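PDB 2PLJ: lysine/ornithine decarboxylase from Vibrio vulnificus, which catalyses the decarboxylation of lysine and ornithine to the diamines cadaverine and putrescine, using a pyridoxal phosphate cofactor held in a beta/alpha-barrel. Local coordinates for residues Y83-L88 with T109-L114; A135-A140 with N146-D151. One frame throughout, in Å; residues are numbered along the deposited sequence. Where two conformers were deposited one is given.

Interaction 1 of 2, residues Y83-L88 with T109-L114. With P3T ((4-{[(4-aminobutyl)amino]methyl}-5-hydroxy-6-methylpyridin-3-yl)methyl dihydrogen phosphate), chain D.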
ATOM      1  N   TYR A  83      21.965  -9.742   2.621  1.00 13.41           N
ATOM      2  CA  TYR A  83      20.481  -9.710   2.767  1.00 13.77           C
ATOM      3  C   TYR A  83      19.880  -8.343   2.388  1.00 13.34           C
ATOM      4  O   TYR A  83      20.278  -7.320   2.946  1.00 13.80           O
ATOM      5  CB  TYR A  83      20.124 -10.051   4.224  1.00 13.80           C
ATOM      6  CG  TYR A  83      18.634  -9.910   4.475  1.00 15.22           C
ATOM      7  CD1 TYR A  83      17.714 -10.683   3.763  1.00 16.50           C
ATOM      8  CD2 TYR A  83      18.147  -8.995   5.415  1.00 16.80           C
ATOM      9  CE1 TYR A  83      16.333 -10.573   4.023  1.00 15.07           C
ATOM     10  CE2 TYR A  83      16.768  -8.866   5.671  1.00 14.73           C
ATOM     11  CZ  TYR A  83      15.873  -9.649   4.949  1.00 13.58           C
ATOM     12  OH  TYR A  83      14.517  -9.550   5.206  1.00 15.62           O
ATOM     13  N   ALA A  84      18.942  -8.345   1.437  1.00 13.75           N
ATOM     14  CA  ALA A  84      18.241  -7.124   1.049  1.00 13.64           C
ATOM     15  C   ALA A  84      17.143  -6.854   2.098  1.00 13.93           C
ATOM     16  O   ALA A  84      16.199  -7.673   2.291  1.00 14.40           O
ATOM     17  CB  ALA A  84      17.631  -7.264  -0.366  1.00 15.69           C
ATOM     18  N   LEU A  85      17.286  -5.744   2.801  1.00 14.44           N
ATOM     19  CA  LEU A  85      16.304  -5.400   3.843  1.00 14.67           C
ATOM     20  C   LEU A  85      14.923  -5.188   3.248  1.00 14.80           C
ATOM     21  O   LEU A  85      13.912  -5.429   3.931  1.00 14.91           O
ATOM     22  CB  LEU A  85      16.712  -4.150   4.623  1.00 16.35           C
ATOM     23  CG  LEU A  85      17.549  -4.416   5.876  1.00 14.22           C
ATOM     24  CD1 LEU A  85      18.876  -5.035   5.509  1.00 17.29           C
ATOM     25  CD2 LEU A  85      17.701  -3.102   6.671  1.00 17.34           C
ATOM     26  N   LYS A  86      14.867  -4.702   2.010  1.00 15.10           N
ATOM     27  CA  LYS A  86      13.587  -4.237   1.354  1.00 16.41           C
ATOM     28  C   LYS A  86      12.337  -5.128   1.644  1.00 15.03           C
ATOM     29  O   LYS A  86      11.272  -4.637   2.086  1.00 14.68           O
ATOM     30  CB  LYS A  86      13.769  -4.203  -0.192  1.00 18.31           C
ATOM     31  CG  LYS A  86      14.597  -3.089  -0.819  1.00 23.37           C
ATOM     32  CD  LYS A  86      14.718  -3.369  -2.338  1.00 23.02           C
ATOM     33  CE  LYS A  86      13.715  -4.467  -2.827  1.00 29.41           C
ATOM     34  NZ  LYS A  86      14.169  -5.474  -3.855  1.00 29.06           N
ATOM     35  N   PRO A  87      12.439  -6.453   1.379  1.00 15.04           N
ATOM     36  CA  PRO A  87      11.223  -7.267   1.579  1.00 13.36           C
ATOM     37  C   PRO A  87      10.715  -7.412   3.014  1.00 13.62           C
ATOM     38  O   PRO A  87       9.516  -7.697   3.213  1.00 13.54           O
ATOM     39  CB  PRO A  87      11.627  -8.649   1.068  1.00 13.63           C
ATOM     40  CG  PRO A  87      13.162  -8.658   1.242  1.00 16.36           C
ATOM     41  CD  PRO A  87      13.546  -7.266   0.824  1.00 14.51           C
ATOM     42  N   LEU A  88      11.615  -7.275   3.989  1.00 12.80           N
ATOM     43  CA  LEU A  88      11.271  -7.449   5.426  1.00 13.78           C
ATOM     44  C   LEU A  88      12.386  -6.773   6.234  1.00 14.10           C
ATOM     45  O   LEU A  88      13.347  -7.422   6.612  1.00 15.18           O
ATOM     46  CB  LEU A  88      11.100  -8.936   5.812  1.00 14.16           C
ATOM     47  CG  LEU A  88      10.688  -9.118   7.278  1.00 14.77           C
ATOM     48  CD1 LEU A  88       9.361  -8.338   7.591  1.00 17.74           C
ATOM     49  CD2 LEU A  88      10.581 -10.609   7.634  1.00 13.73           C
ATOM     50  N   THR A 109      18.383   5.667   3.311  1.00 14.42           N
ATOM     51  CA  THR A 109      18.808   6.161   4.613  1.00 14.77           C
ATOM     52  C   THR A 109      18.099   5.418   5.746  1.00 14.41           C
ATOM     53  O   THR A 109      18.734   5.100   6.752  1.00 14.29           O
ATOM     54  CB  THR A 109      18.628   7.659   4.682  1.00 15.18           C
ATOM     55  OG1 THR A 109      19.461   8.258   3.681  1.00 15.08           O
ATOM     56  CG2 THR A 109      18.980   8.195   6.068  1.00 16.00           C
ATOM     57  N   GLY A 110      16.783   5.182   5.605  1.00 14.09           N
ATOM     58  CA  GLY A 110      16.050   4.422   6.648  1.00 15.34           C
ATOM     59  C   GLY A 110      16.669   3.053   6.937  1.00 15.01           C
ATOM     60  O   GLY A 110      16.784   2.647   8.096  1.00 15.82           O
ATOM     61  N   GLU A 111      17.084   2.356   5.872  1.00 13.62           N
ATOM     62  CA  GLU A 111      17.729   1.050   5.991  1.00 15.26           C
ATOM     63  C   GLU A 111      19.136   1.171   6.589  1.00 14.90           C
ATOM     64  O   GLU A 111      19.532   0.352   7.423  1.00 15.18           O
ATOM     65  CB  GLU A 111      17.716   0.312   4.671  1.00 15.42           C
ATOM     66  CG  GLU A 111      16.265   0.041   4.211  1.00 16.60           C
ATOM     67  CD  GLU A 111      16.158  -0.788   2.969  1.00 20.68           C
ATOM     68  OE1 GLU A 111      17.199  -1.061   2.333  1.00 18.35           O
ATOM     69  OE2 GLU A 111      15.002  -1.133   2.604  1.00 20.42           O
ATOM     70  N   VAL A 112      19.863   2.220   6.200  1.00 14.23           N
ATOM     71  CA  VAL A 112      21.151   2.525   6.842  1.00 14.01           C
ATOM     72  C   VAL A 112      20.929   2.674   8.360  1.00 14.05           C
ATOM     73  O   VAL A 112      21.652   2.071   9.190  1.00 14.33           O
ATOM     74  CB  VAL A 112      21.767   3.821   6.242  1.00 13.77           C
ATOM     75  CG1 VAL A 112      22.957   4.327   7.122  1.00 14.59           C
ATOM     76  CG2 VAL A 112      22.238   3.579   4.823  1.00 15.56           C
ATOM     77  N   GLU A 113      19.921   3.468   8.717  1.00 13.37           N
ATOM     78  CA  GLU A 113      19.665   3.758  10.136  1.00 15.31           C
ATOM     79  C   GLU A 113      19.303   2.484  10.922  1.00 14.73           C
ATOM     80  O   GLU A 113      19.717   2.328  12.100  1.00 14.82           O
ATOM     81  CB  GLU A 113      18.593   4.842  10.228  1.00 15.56           C
ATOM     82  CG  GLU A 113      19.162   6.214   9.820  1.00 17.58           C
ATOM     83  CD  GLU A 113      18.145   7.368   9.835  1.00 20.82           C
ATOM     84  OE1 GLU A 113      16.931   7.115   9.971  1.00 29.53           O
ATOM     85  OE2 GLU A 113      18.594   8.527   9.679  1.00 28.84           O
ATOM     86  N   LEU A 114      18.526   1.605  10.282  1.00 14.59           N
ATOM     87  CA  LEU A 114      18.120   0.347  10.912  1.00 14.94           C
ATOM     88  C   LEU A 114      19.369  -0.504  11.210  1.00 14.95           C
ATOM     89  O   LEU A 114      19.585  -0.897  12.361  1.00 15.49           O
ATOM     90  CB  LEU A 114      17.113  -0.423  10.052  1.00 16.52           C
ATOM     91  CG  LEU A 114      16.743  -1.790  10.659  1.00 18.02           C
ATOM     92  CD1 LEU A 114      16.255  -1.698  12.092  1.00 25.10           C
ATOM     93  CD2 LEU A 114      15.679  -2.381   9.730  1.00 21.85           C
TER
HETATM   94  OAE P3T D 501      15.767 -11.665  -3.607  1.00 15.82           O
HETATM   95  PAU P3T D 501      14.576 -10.696  -4.018  1.00 17.90           P
HETATM   96  OAF P3T D 501      13.717 -10.300  -2.725  1.00 17.28           O
HETATM   97  OAC P3T D 501      13.694 -11.205  -5.144  1.00 17.00           O
HETATM   98  OAP P3T D 501      15.148  -9.264  -4.512  1.00 16.51           O
HETATM   99  CAM P3T D 501      15.957  -8.461  -3.553  1.00 19.33           C
HETATM  100  CAS P3T D 501      16.548  -7.314  -4.384  1.00 19.91           C
HETATM  101  CAH P3T D 501      17.941  -7.380  -4.525  1.00 20.96           C
HETATM  102  NAO P3T D 501      18.578  -6.450  -5.236  1.00 20.17           N
HETATM  103  CAQ P3T D 501      17.939  -5.466  -5.859  1.00 20.56           C
HETATM  104  CAA P3T D 501      18.755  -4.449  -6.695  1.00 23.13           C
HETATM  105  CAR P3T D 501      16.535  -5.359  -5.787  1.00 21.36           C
HETATM  106  OAD P3T D 501      15.922  -4.345  -6.416  1.00 22.15           O
HETATM  107  CAT P3T D 501      15.809  -6.313  -5.042  1.00 18.18           C
HETATM  108  CAG P3T D 501      14.392  -6.177  -4.912  1.00 19.95           C
HETATM  109  NAN P3T D 501      13.707  -5.514  -5.833  1.00 24.54           N
HETATM  110  CAL P3T D 501      12.233  -5.246  -5.831  1.00 25.66           C
HETATM  111  CAK P3T D 501      11.395  -6.501  -5.536  1.00 21.96           C
HETATM  112  CAJ P3T D 501       9.911  -6.020  -5.482  1.00 21.35           C
HETATM  113  CAI P3T D 501       8.965  -7.189  -5.188  1.00 21.89           C
HETATM  114  NAB P3T D 501       7.542  -6.805  -5.342  1.00 18.86           N
HETATM  115  O   HOH W   1      17.391  -3.298   0.849  1.00 19.92           O
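Leu85 and Glu111 bring the backbones of the two segments closest, with their CA atoms 6.9 Å apart. Strand 79-84 ends at Ala84, and the chain then folds into a type I turn from Leu85 to Leu88, closed by a bond from Leu88 N to Leu85 O; segment 109-114 is the first part of helix 109-117. Tyr83 braces the turn as well, its OH donating to Leu88 O at 2.8 Å.

Leu85 and Glu111 point toward one another, and the two side chains run antiparallel alongside each other, Leu85 CB lying 3.8 Å from Glu111 CD. Further out, Leu85 CD2 meets Leu114 CD2 at 3.7 Å. The Glu111 chain is extended beyond CG (chi2 -175°) and carries the carboxylate up to the turn. There OE1 accepts a bond from a water at 2.7 Å, and the same water accepts from Lys86 N at 3.1 Å. Ala107 N also donates to Glu111 OE1, so this oxygen is gripped twice. Through the water the carboxylate reaches the backbone of Lys86, and so probably acts from the second shell.

Lys86 starts its side chain off away from the helix. Bends at chi3 and chi4 bring NZ to CAG of P3T, the cofactor-putrescine adduct, with a modelled covalent bond of 1.3 Å. CAG also carries the diamine nitrogen NAN, consistent with superposed lysine-linked and putrescine-linked forms; Lys86 is probably the family's Schiff-base lysine. Ala84 CB packs 3.8 Å from P3T CAM.

Strand 103-106 pairs beside strand 79-84, and its Phe104 packs on Leu85; Pro91 of helix 91-100 touches Leu114. Asn397 of the second subunit packs against Lys86 and Glu111, placing the turn after strand 79-84 and helix 109-117 at the dimer interface.

Interaction 2 of 2, residues A135-A140 with N146-D151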
ATOM      1  N   ALA A 135      22.031  13.883  -0.474  1.00 15.44           N
ATOM      2  CA  ALA A 135      21.828  13.498   0.938  1.00 14.71           C
ATOM      3  C   ALA A 135      21.867  11.979   1.182  1.00 14.13           C
ATOM      4  O   ALA A 135      22.403  11.524   2.186  1.00 14.33           O
ATOM      5  CB  ALA A 135      20.540  14.105   1.507  1.00 14.90           C
ATOM      6  N   ASP A 136      21.336  11.208   0.240  1.00 13.59           N
ATOM      7  CA  ASP A 136      21.287   9.742   0.365  1.00 13.97           C
ATOM      8  C   ASP A 136      22.721   9.223   0.387  1.00 14.33           C
ATOM      9  O   ASP A 136      23.062   8.345   1.158  1.00 15.17           O
ATOM     10  CB  ASP A 136      20.525   9.118  -0.793  1.00 13.66           C
ATOM     11  CG  ASP A 136      19.048   9.549  -0.843  1.00 15.95           C
ATOM     12  OD1 ASP A 136      18.429   9.768   0.236  1.00 16.24           O
ATOM     13  OD2 ASP A 136      18.513   9.677  -1.988  1.00 16.73           O
ATOM     14  N   ILE A 137      23.567   9.807  -0.451  1.00 12.94           N
ATOM     15  CA  ILE A 137      24.961   9.367  -0.482  1.00 13.86           C
ATOM     16  C   ILE A 137      25.649   9.752   0.835  1.00 13.91           C
ATOM     17  O   ILE A 137      26.369   8.937   1.440  1.00 14.22           O
ATOM     18  CB  ILE A 137      25.709  10.010  -1.677  1.00 12.71           C
ATOM     19  CG1 ILE A 137      25.146   9.465  -3.004  1.00 15.07           C
ATOM     20  CG2 ILE A 137      27.258   9.761  -1.544  1.00 12.38           C
ATOM     21  CD1 ILE A 137      25.507  10.355  -4.246  1.00 15.31           C
ATOM     22  N   ARG A 138      25.430  10.997   1.275  1.00 14.49           N
ATOM     23  CA  ARG A 138      26.071  11.516   2.488  1.00 15.25           C
ATOM     24  C   ARG A 138      25.672  10.733   3.744  1.00 15.23           C
ATOM     25  O   ARG A 138      26.532  10.421   4.561  1.00 15.10           O
ATOM     26  CB  ARG A 138      25.774  13.013   2.674  1.00 15.54           C
ATOM     27  CG  ARG A 138      26.392  13.939   1.630  1.00 15.26           C
ATOM     28  CD  ARG A 138      26.201  15.453   2.020  1.00 15.37           C
ATOM     29  NE  ARG A 138      27.089  15.941   3.064  0.50 10.46           N
ATOM     30  CZ  ARG A 138      28.317  16.437   2.862  0.50  9.66           C
ATOM     31  NH1 ARG A 138      28.849  16.490   1.643  0.50  8.05           N
ATOM     32  NH2 ARG A 138      29.022  16.868   3.894  0.50 10.99           N
ATOM     33  N   ASP A 139      24.377  10.427   3.877  1.00 14.94           N
ATOM     34  CA  ASP A 139      23.851   9.639   4.997  1.00 15.82           C
ATOM     35  C   ASP A 139      24.520   8.256   5.083  1.00 15.49           C
ATOM     36  O   ASP A 139      24.903   7.811   6.168  1.00 16.55           O
ATOM     37  CB  ASP A 139      22.347   9.421   4.856  1.00 16.62           C
ATOM     38  CG  ASP A 139      21.536  10.720   4.907  1.00 19.06           C
ATOM     39  OD1 ASP A 139      22.044  11.770   5.381  1.00 20.36           O
ATOM     40  OD2 ASP A 139      20.369  10.635   4.462  1.00 21.99           O
ATOM     41  N   ALA A 140      24.671   7.594   3.935  1.00 14.83           N
ATOM     42  CA  ALA A 140      25.275   6.272   3.904  1.00 14.37           C
ATOM     43  C   ALA A 140      26.757   6.381   4.256  1.00 14.66           C
ATOM     44  O   ALA A 140      27.248   5.606   5.090  1.00 14.12           O
ATOM     45  CB  ALA A 140      25.076   5.607   2.538  1.00 13.37           C
ATOM     46  N   ASN A 146      30.395   2.568   1.965  1.00 16.31           N
ATOM     47  CA  ASN A 146      31.128   3.262   0.896  1.00 18.00           C
ATOM     48  C   ASN A 146      31.056   2.588  -0.480  1.00 17.57           C
ATOM     49  O   ASN A 146      31.812   2.945  -1.401  1.00 18.01           O
ATOM     50  CB  ASN A 146      32.588   3.491   1.314  1.00 19.54           C
ATOM     51  CG  ASN A 146      33.304   2.201   1.692  1.00 20.93           C
ATOM     52  OD1 ASN A 146      32.959   1.122   1.224  1.00 23.03           O
ATOM     53  ND2 ASN A 146      34.318   2.316   2.555  1.00 29.21           N
ATOM     54  N   VAL A 147      30.172   1.588  -0.606  1.00 16.09           N
ATOM     55  CA  VAL A 147      29.941   0.918  -1.879  1.00 15.15           C
ATOM     56  C   VAL A 147      28.553   1.363  -2.374  1.00 14.78           C
ATOM     57  O   VAL A 147      27.545   1.240  -1.635  1.00 14.34           O
ATOM     58  CB  VAL A 147      29.954  -0.636  -1.754  1.00 15.94           C
ATOM     59  CG1 VAL A 147      29.669  -1.313  -3.139  1.00 15.53           C
ATOM     60  CG2 VAL A 147      31.305  -1.141  -1.204  1.00 15.79           C
ATOM     61  N   PHE A 148      28.505   1.869  -3.610  1.00 13.77           N
ATOM     62  CA  PHE A 148      27.256   2.388  -4.195  1.00 13.36           C
ATOM     63  C   PHE A 148      27.134   1.853  -5.612  1.00 13.65           C
ATOM     64  O   PHE A 148      28.122   1.363  -6.177  1.00 13.79           O
ATOM     65  CB  PHE A 148      27.245   3.913  -4.243  1.00 13.79           C
ATOM     66  CG  PHE A 148      27.265   4.549  -2.879  1.00 14.26           C
ATOM     67  CD1 PHE A 148      26.056   4.790  -2.196  1.00 14.42           C
ATOM     68  CD2 PHE A 148      28.481   4.872  -2.266  1.00 15.47           C
ATOM     69  CE1 PHE A 148      26.047   5.338  -0.917  1.00 14.18           C
ATOM     70  CE2 PHE A 148      28.499   5.440  -0.997  1.00 16.10           C
ATOM     71  CZ  PHE A 148      27.289   5.668  -0.303  1.00 15.02           C
ATOM     72  N   VAL A 149      25.935   1.986  -6.179  1.00 13.56           N
ATOM     73  CA  VAL A 149      25.678   1.511  -7.536  1.00 14.20           C
ATOM     74  C   VAL A 149      25.420   2.708  -8.442  1.00 14.27           C
ATOM     75  O   VAL A 149      24.740   3.678  -8.029  1.00 14.35           O
ATOM     76  CB  VAL A 149      24.414   0.578  -7.553  1.00 14.14           C
ATOM     77  CG1 VAL A 149      23.844   0.416  -9.001  1.00 15.33           C
ATOM     78  CG2 VAL A 149      24.698  -0.780  -6.871  1.00 16.20           C
ATOM     79  N   VAL A 150      25.922   2.636  -9.672  1.00 13.85           N
ATOM     80  CA  VAL A 150      25.528   3.574 -10.721  1.00 14.44           C
ATOM     81  C   VAL A 150      25.139   2.809 -11.967  1.00 13.55           C
ATOM     82  O   VAL A 150      25.664   1.724 -12.214  1.00 14.43           O
ATOM     83  CB  VAL A 150      26.627   4.617 -11.033  1.00 15.22           C
ATOM     84  CG1 VAL A 150      26.932   5.443  -9.776  1.00 17.09           C
ATOM     85  CG2 VAL A 150      27.896   3.952 -11.597  1.00 14.69           C
ATOM     86  N   ASP A 151      24.222   3.374 -12.742  1.00 13.06           N
ATOM     87  CA  ASP A 151      23.902   2.807 -14.059  1.00 13.72           C
ATOM     88  C   ASP A 151      23.838   3.862 -15.168  1.00 13.66           C
ATOM     89  O   ASP A 151      23.367   3.589 -16.291  1.00 14.53           O
ATOM     90  CB  ASP A 151      22.622   1.965 -13.972  1.00 14.40           C
ATOM     91  CG  ASP A 151      21.336   2.812 -13.887  1.00 14.37           C
ATOM     92  OD1 ASP A 151      21.394   4.072 -13.945  1.00 15.80           O
ATOM     93  OD2 ASP A 151      20.261   2.178 -13.772  1.00 18.44           O
TER
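Phe148 pushes the far end of its ring against Ala140, whose CB lies 3.6 Å from Phe148 CE1 and sits at the ring edge, near the ring plane. The methyl therefore abuts the rim and does not cover a face. Phe148 CG is anti to its own carbonyl carbon (chi1 -64°), a setting that carries the ring from strand 147-150 across to helix 134-143.

The neighbouring turn of the helix supplies the rest of the contact. Ile137 offers backbone as well as side chain: its carbonyl O stands 3.8 Å from Phe148 CZ, approaching obliquely, and its CG2 is a looser neighbour at 4.3 Å from the same carbon. No hydrogen bond crosses between the segments; Phe148 alone reaches from the strand, meeting mainly apolar groups. The backbones stay well apart here, the CA atoms of Ile137 and Phe148 being 8.2 Å from each other.

This is the packing of a barrel helix on the strand that follows it, in the alternating beta/alpha order of the pyridoxal-binding domain. Around Phe148, the rings of His127 and Phe159 meet it with planes at about 40°, while Leu141 of the same helix and Leu168 of strand 167-171 add further apolar contacts. Strand 147-150 pairs with strand 167-171 through backbone bonds from Phe148 to Glu167 and Leu169. On the other side a backbone hydrogen bond between Val147 and His127 links it to strand 125-127, against which Ala140 also packs, as fits closure of the beta/alpha-barrel.

From the N terminus, interaction 1 comes first: strand 79-84 and its terminal turn are rejoined by helix 109-117 after a 20-residue excursion through helix 91-100 and strand 103-106. Interaction 2 follows in series, without nesting or crossing, and closes a much shorter loop: its segments are separated by five residues, three of them still in helix 134-143. Their centres are about 14 Å apart, and both reach the same parallel barrel sheet. The two helices meet directly: Thr109 OG1 and Asp139 OD2 form a probable hydrogen bond at 2.7 Å, and Val112 packs beside Asp139 and Ala140. The turn that carries Lys86 is thereby joined through adjacent outer helices to strand 147-150.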